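Local coordinates for uncharacterized protein (Bacteroides uniformis, PDB 4JPQ), which is of unknown function but, as a carbohydrate-binding family 9 protein, probably binds carbohydrate, at residues Glu106-Cys109 with Ala110-Leu114; Ala56-Gly59 with Arg60-Leu63; Phe93-Pro96 with Glu97-Arg101. One frame throughout, in Å; residues are numbered along the deposited sequence.

Interaction 1 of 3, residues Glu106-Cys109 with Ala110-Leu114; sequences ECNC and AGRLL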
ATOM      1  N   GLU A 106      -1.203   5.414   1.487  1.00 46.80           N
ATOM      2  CA  GLU A 106      -0.581   5.099   2.771  1.00 47.49           C
ATOM      3  C   GLU A 106      -1.716   4.905   3.759  1.00 44.23           C
ATOM      4  O   GLU A 106      -2.582   5.770   3.878  1.00 44.33           O
ATOM      5  CB  GLU A 106       0.353   6.235   3.189  1.00 50.50           C
ATOM      6  CG  GLU A 106       1.407   6.571   2.132  1.00 56.75           C
ATOM      7  CD  GLU A 106       2.418   7.627   2.549  1.00 58.75           C
ATOM      8  OE1 GLU A 106       2.558   7.913   3.746  1.00 55.86           O
ATOM      9  OE2 GLU A 106       3.102   8.174   1.659  1.00 65.34           O
ATOM     10  N   CYS A 107      -1.715   3.772   4.459  1.00 43.96           N
ATOM     11  CA  CYS A 107      -2.797   3.425   5.388  1.00 42.70           C
ATOM     12  C   CYS A 107      -2.245   2.919   6.721  1.00 46.11           C
ATOM     13  O   CYS A 107      -1.412   1.996   6.729  1.00 47.88           O
ATOM     14  CB  CYS A 107      -3.654   2.357   4.725  1.00 50.05           C
ATOM     15  SG  CYS A 107      -5.300   2.207   5.421  1.00 57.74           S
ATOM     16  N   ASN A 108      -2.634   3.546   7.837  1.00 47.53           N
ATOM     17  CA  ASN A 108      -2.152   3.072   9.154  1.00 44.12           C
ATOM     18  C   ASN A 108      -2.936   1.847   9.575  1.00 46.89           C
ATOM     19  O   ASN A 108      -4.004   1.560   9.006  1.00 51.40           O
ATOM     20  CB  ASN A 108      -2.103   4.157  10.256  1.00 39.53           C
ATOM     21  CG  ASN A 108      -3.471   4.638  10.744  1.00 42.99           C
ATOM     22  OD1 ASN A 108      -4.519   4.081  10.435  1.00 43.83           O
ATOM     23  ND2 ASN A 108      -3.445   5.691  11.560  1.00 49.34           N
ATOM     24  N   CYS A 109      -2.423   1.156  10.593  1.00 51.21           N
ATOM     25  CA  CYS A 109      -3.038  -0.084  11.106  1.00 49.47           C
ATOM     26  C   CYS A 109      -4.485   0.028  11.614  1.00 45.60           C
ATOM     27  O   CYS A 109      -5.163  -0.989  11.722  1.00 49.49           O
ATOM     28  CB  CYS A 109      -2.156  -0.716  12.184  1.00 47.64           C
ATOM     29  SG  CYS A 109      -1.955   0.295  13.659  1.00 53.08           S
ATOM     30  N   ALA A 110      -4.945   1.240  11.923  1.00 46.24           N
ATOM     31  CA  ALA A 110      -6.348   1.483  12.320  1.00 49.42           C
ATOM     32  C   ALA A 110      -7.292   1.769  11.146  1.00 44.61           C
ATOM     33  O   ALA A 110      -8.489   1.955  11.369  1.00 47.62           O
ATOM     34  CB  ALA A 110      -6.425   2.613  13.341  1.00 51.87           C
ATOM     35  N   GLY A 111      -6.768   1.809   9.918  1.00 40.60           N
ATOM     36  CA  GLY A 111      -7.570   2.068   8.722  1.00 39.91           C
ATOM     37  C   GLY A 111      -7.610   3.488   8.192  1.00 41.64           C
ATOM     38  O   GLY A 111      -8.256   3.724   7.170  1.00 49.47           O
ATOM     39  N   ARG A 112      -6.978   4.442   8.874  1.00 44.43           N
ATOM     40  CA  ARG A 112      -6.907   5.825   8.380  1.00 45.78           C
ATOM     41  C   ARG A 112      -6.029   5.785   7.134  1.00 47.37           C
ATOM     42  O   ARG A 112      -4.940   5.174   7.169  1.00 46.27           O
ATOM     43  CB  ARG A 112      -6.243   6.769   9.379  1.00 51.61           C
ATOM     44  CG  ARG A 112      -6.890   6.942  10.732  1.00 57.23           C
ATOM     45  CD  ARG A 112      -8.303   7.514  10.679  1.00 73.03           C
ATOM     46  NE  ARG A 112      -9.312   6.455  10.738  1.00 88.48           N
ATOM     47  CZ  ARG A 112      -9.667   5.779  11.846  1.00 95.49           C
ATOM     48  NH1 ARG A 112      -9.080   5.992  13.040  1.00 83.07           N
ATOM     49  NH2 ARG A 112     -10.606   4.840  11.755  1.00112.55           N
ATOM     50  N   LEU A 113      -6.478   6.458   6.073  1.00 47.11           N
ATOM     51  CA  LEU A 113      -5.791   6.463   4.771  1.00 47.94           C
ATOM     52  C   LEU A 113      -5.406   7.849   4.276  1.00 47.41           C
ATOM     53  O   LEU A 113      -6.149   8.816   4.453  1.00 47.22           O
ATOM     54  CB  LEU A 113      -6.720   5.847   3.732  1.00 46.96           C
ATOM     55  CG  LEU A 113      -6.382   5.806   2.232  1.00 47.65           C
ATOM     56  CD1 LEU A 113      -5.235   4.854   1.944  1.00 54.58           C
ATOM     57  CD2 LEU A 113      -7.620   5.405   1.440  1.00 54.88           C
ATOM     58  N   LEU A 114      -4.255   7.897   3.613  1.00 51.66           N
ATOM     59  CA  LEU A 114      -3.724   9.082   2.942  1.00 51.88           C
ATOM     60  C   LEU A 114      -3.508   8.708   1.475  1.00 53.65           C
ATOM     61  O   LEU A 114      -2.958   7.623   1.183  1.00 45.64           O
ATOM     62  CB  LEU A 114      -2.379   9.486   3.535  1.00 50.59           C
ATOM     63  CG  LEU A 114      -1.509  10.504   2.773  1.00 56.30           C
ATOM     64  CD1 LEU A 114      -2.104  11.889   2.866  1.00 58.25           C
ATOM     65  CD2 LEU A 114      -0.088  10.511   3.301  1.00 56.40           C
TER
HETATM   66  O   HOH W   1      -5.843   6.250  13.672  1.00 55.83           O

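Interaction 2 of 3, residues Ala56-Gly59 with Arg60-Leu63; sequences AHTG and REIL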
ATOM      1  N   ALA A  56      -4.206  -8.666  -6.441  1.00 42.89           N
ATOM      2  CA  ALA A  56      -5.027  -9.209  -7.534  1.00 47.25           C
ATOM      3  C   ALA A  56      -5.951  -8.115  -8.046  1.00 43.22           C
ATOM      4  O   ALA A  56      -5.893  -6.992  -7.533  1.00 43.55           O
ATOM      5  CB  ALA A  56      -5.831 -10.379  -7.038  1.00 49.69           C
ATOM      6  N   HIS A  57      -6.779  -8.418  -9.045  1.00 45.90           N
ATOM      7  CA  HIS A  57      -7.718  -7.421  -9.563  1.00 48.28           C
ATOM      8  C   HIS A  57      -9.011  -7.999 -10.082  1.00 47.71           C
ATOM      9  O   HIS A  57      -9.061  -9.147 -10.506  1.00 52.05           O
ATOM     10  CB  HIS A  57      -7.060  -6.551 -10.650  1.00 54.16           C
ATOM     11  CG  HIS A  57      -6.844  -7.248 -11.961  1.00 64.07           C
ATOM     12  ND1 HIS A  57      -7.587  -6.962 -13.087  1.00 68.83           N
ATOM     13  CD2 HIS A  57      -5.960  -8.207 -12.330  1.00 67.93           C
ATOM     14  CE1 HIS A  57      -7.163  -7.705 -14.093  1.00 77.65           C
ATOM     15  NE2 HIS A  57      -6.180  -8.473 -13.658  1.00 76.77           N
ATOM     16  N   THR A  58     -10.040  -7.164 -10.063  1.00 47.09           N
ATOM     17  CA  THR A  58     -11.356  -7.509 -10.570  1.00 49.83           C
ATOM     18  C   THR A  58     -11.618  -6.993 -11.986  1.00 50.93           C
ATOM     19  O   THR A  58     -12.649  -7.317 -12.564  1.00 53.07           O
ATOM     20  CB  THR A  58     -12.443  -6.946  -9.646  1.00 55.95           C
ATOM     21  OG1 THR A  58     -12.415  -5.515  -9.666  1.00 55.05           O
ATOM     22  CG2 THR A  58     -12.219  -7.442  -8.214  1.00 60.45           C
ATOM     23  N   GLY A  59     -10.713  -6.182 -12.527  1.00 53.26           N
ATOM     24  CA  GLY A  59     -10.901  -5.527 -13.825  1.00 64.12           C
ATOM     25  C   GLY A  59     -11.227  -4.056 -13.554  1.00 68.52           C
ATOM     26  O   GLY A  59     -10.677  -3.164 -14.209  1.00 66.56           O
ATOM     27  N   ARG A  60     -12.129  -3.813 -12.595  1.00 65.63           N
ATOM     28  CA  ARG A  60     -12.502  -2.475 -12.134  1.00 71.87           C
ATOM     29  C   ARG A  60     -11.735  -2.057 -10.868  1.00 59.23           C
ATOM     30  O   ARG A  60     -11.681  -0.869 -10.578  1.00 59.79           O
ATOM     31  CB  ARG A  60     -14.010  -2.400 -11.821  1.00 92.59           C
ATOM     32  CG  ARG A  60     -14.949  -2.975 -12.894  1.00118.03           C
ATOM     33  CD  ARG A  60     -16.419  -2.865 -12.508  1.00130.28           C
ATOM     34  NE  ARG A  60     -16.686  -3.430 -11.173  1.00147.97           N
ATOM     35  CZ  ARG A  60     -17.870  -3.417 -10.558  1.00149.87           C
ATOM     36  NH1 ARG A  60     -18.958  -2.913 -11.152  1.00163.84           N
ATOM     37  NH2 ARG A  60     -17.973  -3.943  -9.335  1.00143.88           N
ATOM     38  N   GLU A  61     -11.171  -3.004 -10.103  1.00 58.33           N
ATOM     39  CA  GLU A  61     -10.532  -2.699  -8.799  1.00 57.26           C
ATOM     40  C   GLU A  61      -9.267  -3.494  -8.513  1.00 51.52           C
ATOM     41  O   GLU A  61      -9.168  -4.644  -8.926  1.00 46.02           O
ATOM     42  CB  GLU A  61     -11.525  -3.035  -7.676  1.00 54.69           C
ATOM     43  CG  GLU A  61     -12.825  -2.237  -7.689  1.00 62.73           C
ATOM     44  CD  GLU A  61     -14.025  -3.076  -7.366  1.00 76.13           C
ATOM     45  OE1 GLU A  61     -14.357  -3.989  -8.159  1.00 76.89           O
ATOM     46  OE2 GLU A  61     -14.630  -2.806  -6.320  1.00 90.86           O
ATOM     47  N   ILE A  62      -8.336  -2.879  -7.780  1.00 49.65           N
ATOM     48  CA  ILE A  62      -7.107  -3.526  -7.317  1.00 51.36           C
ATOM     49  C   ILE A  62      -7.372  -3.944  -5.875  1.00 58.27           C
ATOM     50  O   ILE A  62      -7.844  -3.126  -5.079  1.00 54.41           O
ATOM     51  CB  ILE A  62      -5.887  -2.582  -7.300  1.00 49.21           C
ATOM     52  CG1 ILE A  62      -5.603  -2.065  -8.705  1.00 53.84           C
ATOM     53  CG2 ILE A  62      -4.654  -3.310  -6.751  1.00 49.81           C
ATOM     54  CD1 ILE A  62      -4.535  -0.991  -8.768  1.00 60.15           C
ATOM     55  N   LEU A  63      -7.011  -5.187  -5.556  1.00 51.99           N
ATOM     56  CA  LEU A  63      -7.192  -5.785  -4.253  1.00 43.91           C
ATOM     57  C   LEU A  63      -5.827  -6.028  -3.621  1.00 47.43           C
ATOM     58  O   LEU A  63      -5.025  -6.784  -4.174  1.00 47.76           O
ATOM     59  CB  LEU A  63      -7.905  -7.127  -4.413  1.00 46.47           C
ATOM     60  CG  LEU A  63      -9.224  -7.136  -5.179  1.00 50.82           C
ATOM     61  CD1 LEU A  63      -9.789  -8.543  -5.186  1.00 52.64           C
ATOM     62  CD2 LEU A  63     -10.231  -6.165  -4.582  1.00 55.39           C
TER

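Interaction 3 of 3, residues Phe93-Pro96 with Glu97-Arg101; sequences FVSP and EGDDR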
ATOM      1  N   PHE A  93       2.507   2.493  -3.682  1.00 37.82           N
ATOM      2  CA  PHE A  93       2.807   3.608  -4.592  1.00 43.71           C
ATOM      3  C   PHE A  93       2.683   3.041  -6.000  1.00 46.68           C
ATOM      4  O   PHE A  93       3.176   1.942  -6.244  1.00 47.35           O
ATOM      5  CB  PHE A  93       4.235   4.127  -4.397  1.00 52.09           C
ATOM      6  CG  PHE A  93       4.428   5.061  -3.216  1.00 48.61           C
ATOM      7  CD1 PHE A  93       3.962   4.745  -1.934  1.00 50.15           C
ATOM      8  CD2 PHE A  93       5.171   6.234  -3.370  1.00 46.82           C
ATOM      9  CE1 PHE A  93       4.184   5.607  -0.857  1.00 44.08           C
ATOM     10  CE2 PHE A  93       5.397   7.089  -2.299  1.00 46.54           C
ATOM     11  CZ  PHE A  93       4.897   6.780  -1.041  1.00 48.11           C
ATOM     12  N   VAL A  94       2.066   3.785  -6.924  1.00 55.08           N
ATOM     13  CA  VAL A  94       1.824   3.275  -8.287  1.00 57.38           C
ATOM     14  C   VAL A  94       1.597   4.376  -9.343  1.00 58.09           C
ATOM     15  O   VAL A  94       0.914   5.359  -9.064  1.00 59.65           O
ATOM     16  CB  VAL A  94       0.629   2.272  -8.263  1.00 54.81           C
ATOM     17  CG1 VAL A  94      -0.677   2.946  -7.841  1.00 56.69           C
ATOM     18  CG2 VAL A  94       0.446   1.565  -9.594  1.00 63.03           C
ATOM     19  N   SER A  95       2.177   4.183 -10.535  1.00 61.20           N
ATOM     20  CA  SER A  95       2.021   5.062 -11.710  1.00 62.39           C
ATOM     21  C   SER A  95       1.265   4.183 -12.715  1.00 61.15           C
ATOM     22  O   SER A  95       1.805   3.166 -13.168  1.00 65.88           O
ATOM     23  CB  SER A  95       3.379   5.506 -12.284  1.00 70.50           C
ATOM     24  OG  SER A  95       3.243   6.193 -13.523  1.00 93.34           O
ATOM     25  N   PRO A  96       0.046   4.576 -13.108  1.00 68.36           N
ATOM     26  CA  PRO A  96      -0.761   3.679 -13.923  1.00 82.89           C
ATOM     27  C   PRO A  96      -0.725   3.800 -15.452  1.00 91.35           C
ATOM     28  O   PRO A  96      -1.279   2.900 -16.106  1.00102.34           O
ATOM     29  CB  PRO A  96      -2.158   4.028 -13.435  1.00 84.99           C
ATOM     30  CG  PRO A  96      -2.081   5.518 -13.292  1.00 83.94           C
ATOM     31  CD  PRO A  96      -0.656   5.861 -12.947  1.00 80.99           C
ATOM     32  N   GLU A  97      -0.113   4.845 -16.018  1.00 85.38           N
ATOM     33  CA  GLU A  97      -0.175   5.053 -17.475  1.00106.27           C
ATOM     34  C   GLU A  97       1.193   5.233 -18.144  1.00106.28           C
ATOM     35  O   GLU A  97       1.245   5.652 -19.300  1.00 91.83           O
ATOM     36  CB  GLU A  97      -1.058   6.299 -17.759  1.00107.22           C
ATOM     37  CG  GLU A  97      -2.125   6.195 -18.871  1.00114.50           C
ATOM     38  CD  GLU A  97      -3.496   5.749 -18.339  1.00114.05           C
ATOM     39  OE1 GLU A  97      -3.707   4.530 -18.126  1.00 99.12           O
ATOM     40  OE2 GLU A  97      -4.382   6.624 -18.161  1.00103.74           O
ATOM     41  N   GLY A  98       2.284   4.908 -17.448  1.00107.28           N
ATOM     42  CA  GLY A  98       3.630   5.119 -17.978  1.00107.34           C
ATOM     43  C   GLY A  98       4.048   6.578 -18.178  1.00113.82           C
ATOM     44  O   GLY A  98       4.982   6.842 -18.942  1.00114.65           O
ATOM     45  N   ASP A  99       3.341   7.522 -17.542  1.00113.31           N
ATOM     46  CA  ASP A  99       3.692   8.954 -17.559  1.00105.32           C
ATOM     47  C   ASP A  99       4.351   9.215 -16.203  1.00 94.94           C
ATOM     48  O   ASP A  99       4.480   8.284 -15.388  1.00 87.28           O
ATOM     49  CB  ASP A  99       2.483   9.875 -17.843  1.00103.29           C
ATOM     50  CG  ASP A  99       1.430   9.877 -16.730  1.00 99.53           C
ATOM     51  OD1 ASP A  99       1.194   8.820 -16.089  1.00114.12           O
ATOM     52  OD2 ASP A  99       0.814  10.942 -16.527  1.00 88.25           O
ATOM     53  N   ASP A 100       4.767  10.454 -15.958  1.00 94.74           N
ATOM     54  CA  ASP A 100       5.470  10.786 -14.703  1.00 97.31           C
ATOM     55  C   ASP A 100       4.597  10.922 -13.465  1.00 91.89           C
ATOM     56  O   ASP A 100       5.130  10.921 -12.354  1.00102.07           O
ATOM     57  CB  ASP A 100       6.346  12.027 -14.887  1.00104.15           C
ATOM     58  CG  ASP A 100       7.476  11.801 -15.887  1.00104.46           C
ATOM     59  OD1 ASP A 100       7.759  10.637 -16.264  1.00 91.71           O
ATOM     60  OD2 ASP A 100       8.101  12.801 -16.286  1.00106.19           O
ATOM     61  N   ARG A 101       3.281  11.037 -13.640  1.00 80.05           N
ATOM     62  CA  ARG A 101       2.380  11.119 -12.503  1.00 77.71           C
ATOM     63  C   ARG A 101       2.269   9.757 -11.810  1.00 78.56           C
ATOM     64  O   ARG A 101       2.251   8.704 -12.469  1.00 89.50           O
ATOM     65  CB  ARG A 101       0.984  11.571 -12.915  1.00 89.76           C
ATOM     66  CG  ARG A 101       0.878  13.009 -13.383  1.00 93.53           C
ATOM     67  CD  ARG A 101      -0.631  13.326 -13.487  1.00 93.66           C
ATOM     68  NE  ARG A 101      -1.036  14.419 -14.387  1.00 90.15           N
ATOM     69  CZ  ARG A 101      -1.309  15.689 -14.043  1.00 97.59           C
ATOM     70  NH1 ARG A 101      -1.201  16.145 -12.781  1.00 97.19           N
ATOM     71  NH2 ARG A 101      -1.685  16.546 -15.003  1.00 99.22           N
TER

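Interaction 1 of 3, residues Glu106-Cys109 with Ala110-Leu114
A beta hairpin, formed by strands 102-108 and 113-118, turns back on itself here, Glu-106 pairing with Leu-114 and Asn-108 reaching across to Arg-112. The connection is a type I turn from Asn-108 to Gly-111 followed by a G1-type beta bulge. Gly-111 N donates to Asn-108 O at 2.9 Å, while Asn-108 N donates to Arg-112 O, also at 2.9 Å. At Gly-111, with positive phi, a CB would collide with the carbonyl O of Ala-110. Further along, Glu-106 and Leu-114 form an antiparallel hydrogen-bonded pair, with Glu-106 N to Leu-114 O 2.8 Å and Leu-114 N to Glu-106 O 2.7 Å.

The Asn-108 side chain braces the turn from within. Its CG stands between the backbone N and carbonyl carbon (chi1 70°), which swings OD1 over the turn to accept Arg-112 N at 2.9 Å, the donor tilted 34° from the carbonyl plane. A weak bond from Ala-110 N to the same OD1, 3.2 Å, has the pattern of an Asx turn. ND2 points instead to Asp-87 and to a water that Arg-112 NH1 also reaches weakly; the amide and guanidinium planes are 72° apart, so they do not stack. Arg-112 lays its CB and CG beside the amide and sends NH2 on to Gly-143 O.

On one face, Glu-106 and Leu-114 run side by side, OE1 3.7 Å from CD2, while OE2 is held by Asn-104 ND2. On the other, Cys-107 CB meets Leu-113 CD1 at 4.1 Å. Leu-113 and Cys-107 pack on Met-159 and Leu-157 of strand 152-162 and on Arg-137 of strand 136-139, whereas the turn rests on Ala-75 of strand 72-75, and Cys-107 and Cys-109 bond through their backbones to strand 89-95 and its approach.

Interaction 2 of 3, residues Ala56-Gly59 with Arg60-Leu63
Thr-58 and Glu-61 hold the tight end of the hairpin between strands 50-57 and 61-70 by main chain and side chain together. Thr-58 N donates to Glu-61 O at 2.9 Å, and Thr-58 OG1 gives its proton to Glu-61 OE1, also at 2.9 Å, meeting the carboxylate on its anti side, 28° out of plane. The same hydroxyl accepts Glu-61 N weakly at 2.8 Å and, at longer range and also weakly, Arg-60 N. With OG1 between backbone N and carbonyl carbon (chi1 65°), it faces into the turn. Glu-61 bends at chi2, and its other oxygen, OE2, bonds Ser-17 OG.

Behind the turn, Leu-63 N reaches Ala-56 O at 2.9 Å and Ala-56 N reaches Leu-63 O at 3.1 Å. Thr-58 CG2 meets Leu-63 CD1 at 4.0 Å, the two side chains nearly at right angles. Ala-56 and Leu-63 pack against helix 23-29; His-57, on the opposite face, meets Phe-219 edge-to-face.

A valine in place of Thr-58 would probably leave Glu-61 OE1 and the turn's amides without their hydroxyl partner. One hydroxyl thus links the short turn 58-60 to a carboxylate that is itself tied to Ser-17.

Interaction 3 of 3, residues Phe93-Pro96 with Glu97-Arg101
Pro-96 brings CD of its ring within 4.1 Å of Arg-101 O, a loose contact, where the hairpin of strands 89-95 and 102-108 opens into its connecting loop. The pyrrolidine also packs on Met-179 of strand 178-186. Beside it, the bent Glu-97 chain folds back toward the Pro-96 carbonyl, with OE1 3.6 Å from Pro-96 O, and the Glu-97 side chain lies about 4 Å (nearest atoms) from a bound sulfate, probably from the crystallisation liquor. The flat ring of Phe-93 points elsewhere, into an aromatic cluster where it meets His-209 and Tyr-184 edge-to-face. The Arg-101 side chain likewise leads off, along Gln-168, its NH1 in a long, weak ion pair with Glu-122.

Between these groups the chain makes a broad excursion. Gly-98, at positive phi, carries it round an exposed bend, and Asp-99 returns it toward the strand, with its side chain resting on His-169. The strands meet again through the backbone bond of Val-94 with Tyr-103, while Ser-95 pairs on its other side with Lys-180.

What draws the two ends of the loop together is the Ser-95 side chain. OG stands anti to the backbone N (chi1 172°), aimed across the loop mouth, where Asp-99 O lies 3.1 Å away; the bond itself runs from Ser-95 OG to Arg-101 O at 2.9 Å, tilted 21° from the carbonyl plane.

From the N terminus, interaction 2 comes first, closing the short turn between strands 50-57 and 61-70. Interaction 3 follows, closing the longer loop between strands 89-95 and 102-108, and interaction 1 ends strand 102-108 by turning it into strand 113-118. The three are in series; none encloses or crosses another. Interactions 3 and 1 sit at opposite ends of strand 102-108, their centres about 22 Å apart on opposite sides of the chain's centre, yet they touch where Glu-106 packs on Phe-93. Interaction 2 touches neither. Together they close three strand-to-strand connections of what is probably the beta-sandwich fold of CBD9-like domains.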